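Local coordinates for protein alkaline serine protease (Thermobifida fusca, PDB 2PFE) that probably cleaves peptide bonds as a secreted chymotrypsin-like serine endopeptidase, of which this is the mature protease domain, at residues P56-G61 / F168-N173; T129-C134 / G142-G147. One frame throughout, in Å; residues are numbered along the deposited sequence. Where two conformers were deposited one is given.

Contact 1: P56-G61 / F168-N173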
loop_
_atom_site.group_PDB
_atom_site.type_symbol
_atom_site.label_atom_id
_atom_site.label_comp_id
_atom_site.label_asym_id
_atom_site.label_seq_id
_atom_site.Cartn_x
_atom_site.Cartn_y
_atom_site.Cartn_z
ATOM N N PRO A 56 -15.035 4.529 -0.631
ATOM C CA PRO A 56 -14.482 5.446 0.400
ATOM C C PRO A 56 -14.822 5.034 1.845
ATOM O O PRO A 56 -15.122 3.858 2.109
ATOM C CB PRO A 56 -15.130 6.783 0.045
ATOM C CG PRO A 56 -16.485 6.390 -0.566
ATOM C CD PRO A 56 -16.183 5.125 -1.347
ATOM N N GLY A 57 -14.790 5.987 2.769
ATOM C CA GLY A 57 -14.935 5.675 4.187
ATOM C C GLY A 57 -13.604 5.241 4.765
ATOM O O GLY A 57 -13.044 5.904 5.658
ATOM N N ARG A 58 -13.110 4.104 4.278
ATOM C CA ARG A 58 -11.711 3.707 4.475
ATOM C C ARG A 58 -11.030 3.718 3.106
ATOM O O ARG A 58 -11.630 4.154 2.126
ATOM C CB ARG A 58 -11.607 2.344 5.169
ATOM C CG ARG A 58 -12.239 2.240 6.581
ATOM C CD ARG A 58 -11.442 3.045 7.647
ATOM N NE ARG A 58 -11.220 2.288 8.886
ATOM C CZ ARG A 58 -10.023 2.004 9.424
ATOM N NH1 ARG A 58 -8.874 2.442 8.884
ATOM N NH2 ARG A 58 -9.975 1.294 10.540
ATOM N N ASP A 59 -9.779 3.268 3.041
ATOM C CA ASP A 59 -9.111 3.125 1.745
ATOM C C ASP A 59 -8.197 1.905 1.746
ATOM O O ASP A 59 -6.948 2.008 1.696
ATOM C CB ASP A 59 -8.379 4.405 1.310
ATOM C CG ASP A 59 -7.960 4.357 -0.155
ATOM O OD1 ASP A 59 -8.295 3.363 -0.843
ATOM O OD2 ASP A 59 -7.309 5.306 -0.641
ATOM N N MET A 60 -8.845 0.747 1.829
ATOM C CA MET A 60 -8.172 -0.509 2.071
ATOM C C MET A 60 -8.712 -1.608 1.151
ATOM O O MET A 60 -9.923 -1.680 0.891
ATOM C CB MET A 60 -8.341 -0.915 3.536
ATOM C CG MET A 60 -9.778 -1.050 3.998
ATOM S SD MET A 60 -9.845 -1.469 5.732
ATOM C CE MET A 60 -9.160 -0.098 6.588
ATOM N N GLY A 61 -7.818 -2.485 0.714
ATOM C CA GLY A 61 -8.182 -3.543 -0.213
ATOM C C GLY A 61 -7.128 -4.614 -0.237
ATOM O O GLY A 61 -6.023 -4.437 0.320
ATOM N N PHE A 168 -0.961 10.749 2.393
ATOM C CA PHE A 168 -1.749 10.030 3.384
ATOM C C PHE A 168 -1.621 8.525 3.150
ATOM O O PHE A 168 -1.704 8.064 2.008
ATOM C CB PHE A 168 -3.223 10.445 3.282
ATOM C CG PHE A 168 -3.453 11.869 3.618
ATOM C CD1 PHE A 168 -3.420 12.861 2.640
ATOM C CD2 PHE A 168 -3.685 12.226 4.927
ATOM C CE1 PHE A 168 -3.645 14.211 2.990
ATOM C CE2 PHE A 168 -3.921 13.551 5.288
ATOM C CZ PHE A 168 -3.883 14.536 4.341
ATOM N N PHE A 169 -1.495 7.771 4.235
ATOM C CA PHE A 169 -1.589 6.322 4.168
ATOM C C PHE A 169 -2.734 5.727 4.989
ATOM O O PHE A 169 -3.098 6.256 6.031
ATOM C CB PHE A 169 -0.223 5.630 4.417
ATOM C CG PHE A 169 0.296 5.643 5.841
ATOM C CD1 PHE A 169 -0.233 4.782 6.800
ATOM C CD2 PHE A 169 1.432 6.412 6.179
ATOM C CE1 PHE A 169 0.319 4.711 8.074
ATOM C CE2 PHE A 169 1.986 6.350 7.442
ATOM C CZ PHE A 169 1.438 5.486 8.403
ATOM N N GLN A 170 -3.260 4.617 4.470
ATOM C CA GLN A 170 -4.212 3.772 5.183
ATOM C C GLN A 170 -3.368 2.844 6.055
ATOM O O GLN A 170 -2.600 2.060 5.529
ATOM C CB GLN A 170 -5.021 2.983 4.136
ATOM C CG GLN A 170 -5.661 1.706 4.628
ATOM C CD GLN A 170 -6.741 1.964 5.667
ATOM O OE1 GLN A 170 -6.626 1.544 6.826
ATOM N NE2 GLN A 170 -7.788 2.681 5.268
ATOM N N PRO A 171 -3.477 2.946 7.389
ATOM C CA PRO A 171 -2.728 2.054 8.279
ATOM C C PRO A 171 -2.972 0.569 7.962
ATOM O O PRO A 171 -4.087 0.168 7.566
ATOM C CB PRO A 171 -3.215 2.450 9.686
ATOM C CG PRO A 171 -3.599 3.898 9.506
ATOM C CD PRO A 171 -4.262 3.934 8.147
ATOM N N ILE A 172 -1.911 -0.219 8.084
ATOM C CA ILE A 172 -1.958 -1.610 7.635
ATOM C C ILE A 172 -2.720 -2.532 8.566
ATOM O O ILE A 172 -3.442 -3.417 8.104
ATOM C CB ILE A 172 -0.550 -2.177 7.331
ATOM C CG1 ILE A 172 -0.625 -3.559 6.660
ATOM C CG2 ILE A 172 0.330 -2.249 8.586
ATOM C CD1 ILE A 172 -1.340 -3.571 5.314
ATOM N N ASN A 173 -2.600 -2.319 9.869
ATOM C CA ASN A 173 -3.236 -3.230 10.794
ATOM C C ASN A 173 -4.771 -3.291 10.692
ATOM O O ASN A 173 -5.326 -4.392 10.748
ATOM C CB ASN A 173 -2.724 -3.013 12.217
ATOM C CG ASN A 173 -1.305 -3.524 12.401
ATOM O OD1 ASN A 173 -0.843 -4.422 11.686
ATOM N ND2 ASN A 173 -0.596 -2.935 13.350
#

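Contact 2: T129-C134 / G142-G147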
loop_
_atom_site.group_PDB
_atom_site.type_symbol
_atom_site.label_atom_id
_atom_site.label_comp_id
_atom_site.label_asym_id
_atom_site.label_seq_id
_atom_site.Cartn_x
_atom_site.Cartn_y
_atom_site.Cartn_z
ATOM N N THR A 129 -3.281 8.413 8.005
ATOM C CA THR A 129 -2.103 9.014 8.612
ATOM C C THR A 129 -1.434 9.949 7.619
ATOM O O THR A 129 -1.099 9.520 6.519
ATOM C CB THR A 129 -1.115 7.917 9.049
ATOM O OG1 THR A 129 -1.757 7.095 10.032
ATOM C CG2 THR A 129 0.164 8.526 9.650
ATOM N N ARG A 130 -1.282 11.212 8.010
ATOM C CA ARG A 130 -0.641 12.239 7.188
ATOM C C ARG A 130 0.869 12.196 7.395
ATOM O O ARG A 130 1.346 12.086 8.539
ATOM C CB ARG A 130 -1.205 13.631 7.536
ATOM C CG ARG A 130 -0.623 14.706 6.694
ATOM C CD ARG A 130 -1.230 16.046 7.039
ATOM N NE ARG A 130 -0.540 16.694 8.164
ATOM C CZ ARG A 130 -1.129 17.149 9.272
ATOM N NH1 ARG A 130 -2.441 17.035 9.459
ATOM N NH2 ARG A 130 -0.403 17.732 10.208
ATOM N N THR A 131 1.619 12.266 6.298
ATOM C CA THR A 131 3.076 12.342 6.357
ATOM C C THR A 131 3.605 13.443 5.451
ATOM O O THR A 131 2.908 13.921 4.559
ATOM C CB THR A 131 3.771 11.020 5.922
ATOM O OG1 THR A 131 3.917 10.983 4.495
ATOM C CG2 THR A 131 2.989 9.773 6.389
ATOM N N THR A 132 4.874 13.781 5.649
ATOM C CA THR A 132 5.546 14.733 4.793
ATOM C C THR A 132 6.217 14.122 3.560
ATOM O O THR A 132 6.856 14.865 2.818
ATOM C CB THR A 132 6.644 15.462 5.556
ATOM O OG1 THR A 132 7.618 14.496 6.000
ATOM C CG2 THR A 132 6.069 16.288 6.737
ATOM N N ALA A 133 6.099 12.801 3.338
ATOM C CA ALA A 133 6.628 12.194 2.123
ATOM C C ALA A 133 5.807 12.567 0.900
ATOM O O ALA A 133 4.617 12.845 1.030
ATOM C CB ALA A 133 6.673 10.679 2.278
ATOM N N CYS A 134 6.437 12.582 -0.276
ATOM C CA CYS A 134 5.725 12.881 -1.522
ATOM C C CYS A 134 5.298 11.594 -2.228
ATOM O O CYS A 134 5.835 10.521 -1.952
ATOM C CB CYS A 134 6.610 13.702 -2.452
ATOM S SG CYS A 134 8.133 12.794 -2.972
ATOM N N GLY A 142 0.998 1.382 -2.476
ATOM C CA GLY A 142 2.343 0.952 -2.127
ATOM C C GLY A 142 2.604 0.991 -0.635
ATOM O O GLY A 142 1.928 1.689 0.111
ATOM N N PRO A 143 3.618 0.256 -0.189
ATOM C CA PRO A 143 3.868 0.061 1.233
ATOM C C PRO A 143 4.597 1.216 1.903
ATOM O O PRO A 143 5.404 1.916 1.260
ATOM C CB PRO A 143 4.790 -1.162 1.237
ATOM C CG PRO A 143 5.611 -1.008 -0.044
ATOM C CD PRO A 143 4.568 -0.495 -1.032
ATOM N N TRP A 144 4.372 1.329 3.207
ATOM C CA TRP A 144 5.070 2.265 4.089
ATOM C C TRP A 144 5.766 1.446 5.149
ATOM O O TRP A 144 5.156 0.529 5.722
ATOM C CB TRP A 144 4.065 3.215 4.765
ATOM C CG TRP A 144 3.437 4.141 3.781
ATOM C CD1 TRP A 144 2.529 3.812 2.823
ATOM C CD2 TRP A 144 3.694 5.561 3.620
ATOM N NE1 TRP A 144 2.207 4.919 2.065
ATOM C CE2 TRP A 144 2.906 6.002 2.530
ATOM C CE3 TRP A 144 4.532 6.484 4.274
ATOM C CZ2 TRP A 144 2.883 7.330 2.099
ATOM C CZ3 TRP A 144 4.542 7.816 3.819
ATOM C CH2 TRP A 144 3.708 8.221 2.742
ATOM N N LEU A 145 7.028 1.777 5.393
ATOM C CA LEU A 145 7.871 1.097 6.375
ATOM C C LEU A 145 8.538 2.084 7.310
ATOM O O LEU A 145 9.006 3.166 6.890
ATOM C CB LEU A 145 8.974 0.273 5.684
ATOM C CG LEU A 145 8.572 -0.987 4.922
ATOM C CD1 LEU A 145 9.736 -1.412 4.031
ATOM C CD2 LEU A 145 8.161 -2.081 5.872
ATOM N N THR A 146 8.551 1.729 8.583
ATOM C CA THR A 146 9.470 2.352 9.519
ATOM C C THR A 146 10.423 1.236 9.903
ATOM O O THR A 146 10.040 0.292 10.610
ATOM C CB THR A 146 8.750 2.942 10.741
ATOM O OG1 THR A 146 7.839 3.955 10.288
ATOM C CG2 THR A 146 9.768 3.559 11.706
ATOM N N GLY A 147 11.661 1.329 9.419
ATOM C CA GLY A 147 12.605 0.202 9.517
ATOM C C GLY A 147 12.033 -1.014 8.808
ATOM O O GLY A 147 11.646 -0.929 7.640
#

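Contact 1: P56-G61 / F168-N173
This contact crosses the seam between the two beta-barrels of the chymotrypsin fold, beside the predicted charge-relay residue Asp59. Gln170, on strand 164-171 of the second barrel, reaches over to Arg58, Asp59 and Met60 of the first. Its CG lies anti to the backbone N (chi1 157°), which carries the stem toward residues 58-60. The stem runs against the backbone of Asp59: Gln170 CG is 3.2 Å from Asp59 O. Met60 meets the same side chain twice. Met60 CB is 3.9 Å from Gln170 CG, and the methyl Met60 CE is 3.3 Å from the amide carbon, Gln170 CD. The bend at the end of the Met60 chain (chi3 64°) also sets CE 3.4 Å above the guanidinium plane of Arg58, toward its rim. The Arg58 chain crosses that of Gln170 at about a right angle, with the guanidinium and amide planes 34° apart. The Asp59 carboxylate does not touch Gln170; its OD2 is hydrogen-bonded to His35 ND1 and, across the seam, to Ser155 OG. A long polar side chain from the second barrel thus lies along the 58-60 backbone, and it probably helps fix the chain on either side of Asp59.

Contact 2: T129-C134 / G142-G147
This is a buried side-chain contact across the inside of the second barrel. Trp144 of strand 143-146 reaches Thr131, the last residue of strand 128-131, and Ala133 in the turn that follows. The backbones stay well apart, with 10.2 Å between Ala133 CA and Trp144 CA, so the indole spans the distance. With CG anti to the carbonyl carbon (chi1 -68°), the indole points at strand 128-131 and its six-membered ring arrives first. Thr131 comes from the opposite direction, and its OG1 meets the ring obliquely. Thr131 OG1 is 3.3 Å from Trp144 CH2, and Thr131 CG2 is 3.6 Å from Trp144 CZ3. Ala133 CB adds an apolar touch, also oblique, 3.9 Å from Trp144 CH2. The hydroxyl has a second task. Thr131 OG1 accepts a hydrogen bond of 3.1 Å from Ala133 N, with an angle of 147° at the hydrogen. This is an ST turn, and it bends the chain as it leaves the strand. It probably helps keep Ala133 CB against the same ring carbons. Thr131 OG1 also makes a weak hydrogen bond with Thr167 O of the neighbouring strand. An alanine in place of Thr131 is likely to leave Ala133 N without its acceptor and to open a gap beside CZ3 and CH2. Just beyond, Cys134 is tied to Cys161 by a disulfide. The short link between the two segments carries Ser140, the predicted nucleophile. Trp144 NE1 is hydrogen-bonded to Thr154 OG1 of strand 149-157. Thr167 and Phe169 of strand 164-171 touch the ring, as do Val97 and Arg99 of strand 96-101.

Both contacts are buried, but they hold different parts of the fold. Contact 1 joins one barrel to the other, whereas contact 2 lies within the second barrel. Strand 164-171 ties them together: it supplies one side of contact 1 and is the antiparallel neighbour of strand 128-131 in contact 2. Phe169 N probably bonds to Thr129 O, and the Phe169 side chain packs on Thr131. Gln170, the next residue, points to the seam instead. The chemistry follows the place. Contact 1 sets an amide and a guanidinium against a methionine side chain, next to the predicted catalytic Asp59; contact 2 is mostly aromatic and apolar, with one hydroxyl used in a turn.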